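Local structure of uncharacterized protein (Bacteroides fragilis, 3NNG) at residues A94-R99 against K136-N141; G45-T50 against G150-N155. The protein is of unknown function, but as a calcium-binding F5/8 type C domain with a beta-sandwich fold it may bind carbohydrate, as relatives in its clan do. The protein carries 1 engineered substitution. One frame throughout, in Å; residues are numbered along the deposited sequence.

Contact 1: A94-R99 against K136-N141; sequences AEIKVR and KEFRIN
I96 and F138 meet on the buried face of two antiparallel strands, 94-99 and 136-141. CD1 of I96 lies 3.3 Å from CZ of the F138 ring. I96 CG1 lies beside the backbone N (chi1 -66°), and chi2 -57° turns CD1 toward the partner strand. There it also presses on I140 CB at 3.5 Å, a tight carbon contact. A94 CB closes the row against I140 CG1 at 3.6 Å. V98 touches the F138 ring more loosely, V98 CG1 to F138 CD2 at 4.1 Å.

The other face is partly open to solvent and polar. CG of K97 passes 4.1 Å from ND2 of N141. The firm link here is a salt bridge from R99 NE to E137 OE1 at 2.9 Å. The oxygen lies at the guanidinium edge, and the carboxylate and guanidinium planes stand 81° apart. NH2 of R99 reaches the same oxygen at a longer distance, while NH1 bonds to E103 O. W106 packs on K97, R99, E137 and R139, and R139 makes a cation-pi contact with W63.

Backbone bonds join E95 with N141 and K97 with R139. At the end of the ladder K136 and E137 both face R99, a classic beta bulge. R99 O accepts from both of their backbone nitrogens.

Strand 107-114 flanks 94-99, strand 63-68 flanks 136-141, and F77 and L74 of strand 71-79 pack against the apolar face.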
loop_
_atom_site.group_PDB
_atom_site.type_symbol
_atom_site.label_atom_id
_atom_site.label_comp_id
_atom_site.label_asym_id
_atom_site.label_seq_id
_atom_site.Cartn_x
_atom_site.Cartn_y
_atom_site.Cartn_z
ATOM N N ALA A 94 -1.943 5.494 -7.916
ATOM C CA ALA A 94 -0.733 4.729 -7.637
ATOM C C ALA A 94 -0.489 3.713 -8.714
ATOM O O ALA A 94 -1.394 3.367 -9.479
ATOM C CB ALA A 94 -0.833 4.012 -6.276
ATOM N N GLU A 95 0.746 3.231 -8.740
ATOM C CA GLU A 95 1.159 2.140 -9.598
ATOM C C GLU A 95 1.749 1.046 -8.713
ATOM O O GLU A 95 2.374 1.334 -7.690
ATOM C CB GLU A 95 2.199 2.634 -10.592
ATOM C CG GLU A 95 2.439 1.700 -11.748
ATOM C CD GLU A 95 2.268 2.391 -13.088
ATOM O OE1 GLU A 95 2.417 3.635 -13.138
ATOM O OE2 GLU A 95 1.986 1.687 -14.086
ATOM N N ILE A 96 1.541 -0.206 -9.107
ATOM C CA ILE A 96 1.964 -1.363 -8.321
ATOM C C ILE A 96 3.052 -2.165 -9.037
ATOM O O ILE A 96 2.951 -2.411 -10.234
ATOM C CB ILE A 96 0.770 -2.321 -8.062
ATOM C CG1 ILE A 96 -0.286 -1.655 -7.174
ATOM C CG2 ILE A 96 1.245 -3.627 -7.450
ATOM C CD1 ILE A 96 0.242 -1.174 -5.845
ATOM N N LYS A 97 4.079 -2.582 -8.295
ATOM C CA LYS A 97 5.033 -3.577 -8.775
ATOM C C LYS A 97 5.103 -4.720 -7.773
ATOM O O LYS A 97 5.055 -4.493 -6.566
ATOM C CB LYS A 97 6.434 -2.981 -8.966
ATOM C CG LYS A 97 6.503 -1.842 -9.977
ATOM C CD LYS A 97 7.943 -1.532 -10.368
ATOM C CE LYS A 97 8.027 -1.032 -11.809
ATOM N NZ LYS A 97 7.292 0.246 -12.067
ATOM N N VAL A 98 5.228 -5.948 -8.279
ATOM C CA VAL A 98 5.447 -7.114 -7.423
ATOM C C VAL A 98 6.652 -7.897 -7.905
ATOM O O VAL A 98 7.069 -7.767 -9.058
ATOM C CB VAL A 98 4.227 -8.054 -7.408
ATOM C CG1 VAL A 98 2.995 -7.315 -6.887
ATOM C CG2 VAL A 98 3.957 -8.572 -8.808
ATOM N N ARG A 99 7.212 -8.696 -7.004
ATOM C CA ARG A 99 8.281 -9.628 -7.333
ATOM C C ARG A 99 7.817 -11.013 -6.879
ATOM O O ARG A 99 7.403 -11.201 -5.734
ATOM C CB ARG A 99 9.579 -9.233 -6.616
ATOM C CG ARG A 99 10.841 -9.881 -7.172
ATOM C CD ARG A 99 12.064 -9.503 -6.339
ATOM N NE ARG A 99 11.835 -9.742 -4.911
ATOM C CZ ARG A 99 11.872 -10.937 -4.325
ATOM N NH1 ARG A 99 12.136 -12.030 -5.039
ATOM N NH2 ARG A 99 11.633 -11.044 -3.017
ATOM N N LYS A 136 6.115 -12.433 -3.577
ATOM C CA LYS A 136 6.973 -12.430 -2.375
ATOM C C LYS A 136 7.236 -11.009 -1.885
ATOM O O LYS A 136 7.405 -10.779 -0.689
ATOM C CB LYS A 136 8.301 -13.154 -2.643
ATOM C CG LYS A 136 9.232 -13.315 -1.421
ATOM C CD LYS A 136 8.503 -13.991 -0.277
ATOM C CE LYS A 136 9.450 -14.610 0.738
ATOM N NZ LYS A 136 10.167 -13.652 1.614
ATOM N N GLU A 137 7.252 -10.058 -2.815
ATOM C CA GLU A 137 7.461 -8.648 -2.489
ATOM C C GLU A 137 6.457 -7.751 -3.251
ATOM O O GLU A 137 6.165 -7.989 -4.423
ATOM C CB GLU A 137 8.909 -8.259 -2.829
ATOM C CG GLU A 137 9.414 -7.007 -2.153
ATOM C CD GLU A 137 10.939 -6.897 -2.197
ATOM O OE1 GLU A 137 11.575 -7.780 -2.829
ATOM O OE2 GLU A 137 11.487 -5.929 -1.606
ATOM N N PHE A 138 5.939 -6.725 -2.582
ATOM C CA PHE A 138 4.921 -5.840 -3.150
ATOM C C PHE A 138 5.358 -4.406 -2.926
ATOM O O PHE A 138 5.729 -4.044 -1.810
ATOM C CB PHE A 138 3.579 -6.101 -2.454
ATOM C CG PHE A 138 2.484 -5.095 -2.766
ATOM C CD1 PHE A 138 2.430 -3.878 -2.111
ATOM C CD2 PHE A 138 1.454 -5.414 -3.647
ATOM C CE1 PHE A 138 1.411 -2.969 -2.361
ATOM C CE2 PHE A 138 0.434 -4.516 -3.914
ATOM C CZ PHE A 138 0.402 -3.285 -3.261
ATOM N N ARG A 139 5.334 -3.596 -3.985
ATOM C CA ARG A 139 5.610 -2.163 -3.859
ATOM C C ARG A 139 4.483 -1.331 -4.448
ATOM O O ARG A 139 3.980 -1.634 -5.535
ATOM C CB ARG A 139 6.931 -1.769 -4.535
ATOM C CG ARG A 139 7.332 -0.291 -4.270
ATOM C CD ARG A 139 8.819 -0.015 -4.586
ATOM N NE ARG A 139 9.716 -0.895 -3.836
ATOM C CZ ARG A 139 11.021 -0.665 -3.660
ATOM N NH1 ARG A 139 11.590 0.421 -4.169
ATOM N NH2 ARG A 139 11.766 -1.523 -2.976
ATOM N N ILE A 140 4.098 -0.274 -3.741
ATOM C CA ILE A 140 3.178 0.696 -4.304
ATOM C C ILE A 140 3.849 2.055 -4.514
ATOM O O ILE A 140 4.234 2.725 -3.557
ATOM C CB ILE A 140 1.867 0.802 -3.471
ATOM C CG1 ILE A 140 0.909 1.827 -4.080
ATOM C CG2 ILE A 140 2.161 1.113 -2.009
ATOM C CD1 ILE A 140 -0.508 1.772 -3.486
ATOM N N ASN A 141 4.011 2.445 -5.777
ATOM C CA ASN A 141 4.551 3.757 -6.127
ATOM C C ASN A 141 3.416 4.770 -6.220
ATOM O O ASN A 141 2.579 4.685 -7.135
ATOM C CB ASN A 141 5.307 3.687 -7.459
ATOM C CG ASN A 141 6.585 2.865 -7.357
ATOM O OD1 ASN A 141 7.415 3.110 -6.480
ATOM N ND2 ASN A 141 6.745 1.879 -8.244
#

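Contact 2: G45-T50 against G150-N155; sequences GEINTT and GFAEIN. With CA (calcium ion), chain C.
E153 reaches from segment 150-155 to the calcium ion and to the backbone of G45 and E46. Its CB points toward the loop 45-50. CG sits beside the backbone N (chi1 -79°) and passes 3.8 Å from the carbonyl O of E46. The chain bends at chi2. This brings CD to within 3.4 Å of G45 N. At the tip the two oxygens divide their work. OE2 binds calcium at 2.6 Å and takes weak hydrogen bonds from the backbone N of G45 and of E46. OE1 forms a salt bridge with R19. The carboxylate is thus held from both oxygens, and the nearby positive charges would probably favour its ionised form.

The calcium site is built from two distant parts of the chain. E46 to T49 form a type I beta turn, and the carbonyl oxygens of E46 and T49 both bind the metal. T49 binds it twice, through O at 2.5 Å and OG1 at 2.7 Å. With OG1 set between the backbone N and the carbonyl carbon (chi1 60°), both oxygens reach the one ion. A152 adds its carbonyl, and L41 O and D44 OD1 complete the shell of seven oxygens. A loop calcium site of this kind, at one end of the beta sandwich, is familiar in galactose-binding-like domains.

E46 turns its own carboxylate away from the metal. Its OE1 accepts from N48 N at 3.0 Å. Next to the site, A152 CB packs under the loop, 3.1 Å from I47 O and close to I47 CD1. I47 O accepts a hydrogen bond from S83 OG.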
loop_
_atom_site.group_PDB
_atom_site.type_symbol
_atom_site.label_atom_id
_atom_site.label_comp_id
_atom_site.label_asym_id
_atom_site.label_seq_id
_atom_site.Cartn_x
_atom_site.Cartn_y
_atom_site.Cartn_z
ATOM N N GLY A 45 -2.991 -2.177 12.027
ATOM C CA GLY A 45 -4.401 -2.381 12.311
ATOM C C GLY A 45 -5.137 -1.167 12.847
ATOM O O GLY A 45 -6.322 -1.265 13.160
ATOM N N GLU A 46 -4.450 -0.028 12.941
ATOM C CA GLU A 46 -5.009 1.158 13.586
ATOM C C GLU A 46 -5.211 2.327 12.606
ATOM O O GLU A 46 -4.273 2.748 11.946
ATOM C CB GLU A 46 -4.093 1.593 14.727
ATOM C CG GLU A 46 -4.431 2.959 15.326
ATOM C CD GLU A 46 -5.823 2.984 15.927
ATOM O OE1 GLU A 46 -6.616 3.887 15.576
ATOM O OE2 GLU A 46 -6.126 2.090 16.739
ATOM N N ILE A 47 -6.419 2.873 12.522
ATOM C CA ILE A 47 -6.669 3.943 11.553
ATOM C C ILE A 47 -5.941 5.240 11.915
ATOM O O ILE A 47 -5.592 6.049 11.046
ATOM C CB ILE A 47 -8.189 4.203 11.338
ATOM C CG1 ILE A 47 -8.414 5.142 10.150
ATOM C CG2 ILE A 47 -8.862 4.736 12.631
ATOM C CD1 ILE A 47 -8.304 4.469 8.777
ATOM N N ASN A 48 -5.670 5.414 13.202
ATOM C CA ASN A 48 -5.114 6.672 13.685
ATOM C C ASN A 48 -3.599 6.753 13.677
ATOM O O ASN A 48 -3.031 7.765 14.071
ATOM C CB ASN A 48 -5.669 7.010 15.065
ATOM C CG ASN A 48 -7.074 7.580 14.986
ATOM O OD1 ASN A 48 -7.306 8.576 14.294
ATOM N ND2 ASN A 48 -8.021 6.944 15.678
ATOM N N THR A 49 -2.943 5.695 13.212
ATOM C CA THR A 49 -1.504 5.769 12.978
ATOM C C THR A 49 -1.298 5.613 11.485
ATOM O O THR A 49 -1.995 4.840 10.834
ATOM C CB THR A 49 -0.752 4.676 13.736
ATOM O OG1 THR A 49 -1.215 3.400 13.289
ATOM C CG2 THR A 49 -1.000 4.799 15.260
ATOM N N THR A 50 -0.358 6.347 10.917
ATOM C CA THR A 50 -0.262 6.324 9.476
ATOM C C THR A 50 1.171 6.430 8.995
ATOM O O THR A 50 2.027 7.037 9.658
ATOM C CB THR A 50 -1.083 7.482 8.872
ATOM O OG1 THR A 50 -1.046 7.414 7.444
ATOM C CG2 THR A 50 -0.494 8.803 9.334
ATOM N N GLY A 150 0.256 9.419 1.895
ATOM C CA GLY A 150 0.513 8.257 2.725
ATOM C C GLY A 150 -0.776 7.479 2.901
ATOM O O GLY A 150 -1.728 7.698 2.161
ATOM N N PHE A 151 -0.811 6.581 3.878
ATOM C CA PHE A 151 -2.044 5.868 4.196
ATOM C C PHE A 151 -1.939 5.187 5.548
ATOM O O PHE A 151 -0.847 4.835 5.985
ATOM C CB PHE A 151 -2.450 4.880 3.090
ATOM C CG PHE A 151 -1.303 4.060 2.534
ATOM C CD1 PHE A 151 -0.889 4.230 1.220
ATOM C CD2 PHE A 151 -0.668 3.098 3.313
ATOM C CE1 PHE A 151 0.158 3.474 0.696
ATOM C CE2 PHE A 151 0.369 2.339 2.808
ATOM C CZ PHE A 151 0.798 2.528 1.489
ATOM N N ALA A 152 -3.076 5.033 6.221
ATOM C CA ALA A 152 -3.068 4.593 7.607
ATOM C C ALA A 152 -3.080 3.089 7.676
ATOM O O ALA A 152 -2.515 2.502 8.581
ATOM C CB ALA A 152 -4.240 5.170 8.361
ATOM N N GLU A 153 -3.712 2.467 6.694
ATOM C CA GLU A 153 -3.814 1.022 6.663
ATOM C C GLU A 153 -3.798 0.538 5.233
ATOM O O GLU A 153 -4.605 0.978 4.424
ATOM C CB GLU A 153 -5.116 0.583 7.339
ATOM C CG GLU A 153 -5.009 0.602 8.851
ATOM C CD GLU A 153 -3.972 -0.398 9.339
ATOM O OE1 GLU A 153 -4.085 -1.587 8.984
ATOM O OE2 GLU A 153 -3.045 -0.001 10.063
ATOM N N ILE A 154 -2.868 -0.362 4.931
ATOM C CA ILE A 154 -2.880 -1.087 3.674
ATOM C C ILE A 154 -2.991 -2.585 3.942
ATOM O O ILE A 154 -2.435 -3.096 4.914
ATOM C CB ILE A 154 -1.620 -0.833 2.853
ATOM C CG1 ILE A 154 -1.776 -1.476 1.470
ATOM C CG2 ILE A 154 -0.366 -1.362 3.600
ATOM C CD1 ILE A 154 -0.734 -1.002 0.469
ATOM N N ASN A 155 -3.724 -3.275 3.078
ATOM C CA ASN A 155 -3.877 -4.716 3.169
ATOM C C ASN A 155 -3.688 -5.347 1.810
ATOM O O ASN A 155 -3.926 -4.707 0.786
ATOM C CB ASN A 155 -5.263 -5.070 3.695
ATOM C CG ASN A 155 -5.365 -4.900 5.187
ATOM O OD1 ASN A 155 -4.943 -5.770 5.950
ATOM N ND2 ASN A 155 -5.909 -3.770 5.619
HETATM CA CA CA C . -2.155 2.315 10.992
#

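Contact 1 is a regular strand pair, with a buried apolar face and a partly exposed polar one. Contact 2 has no strand pairing between its segments and gathers them round a calcium ion. Their centres lie about 17 Å apart, on opposite sides of the chain's centre. Strands 124-144 and 148-159 follow each other in the chain and belong to the same sheet. The apolar interior joins the contacts directly: F151 CZ packs on I140 CG2 at 4.0 Å, and I154 CD1 on F138 CE1 at 4.1 Å. Charge serves a partly exposed salt bridge in contact 1. Contact 2 is mixed too: A152 and E153 are buried, G45 is exposed, and charge there meets metal.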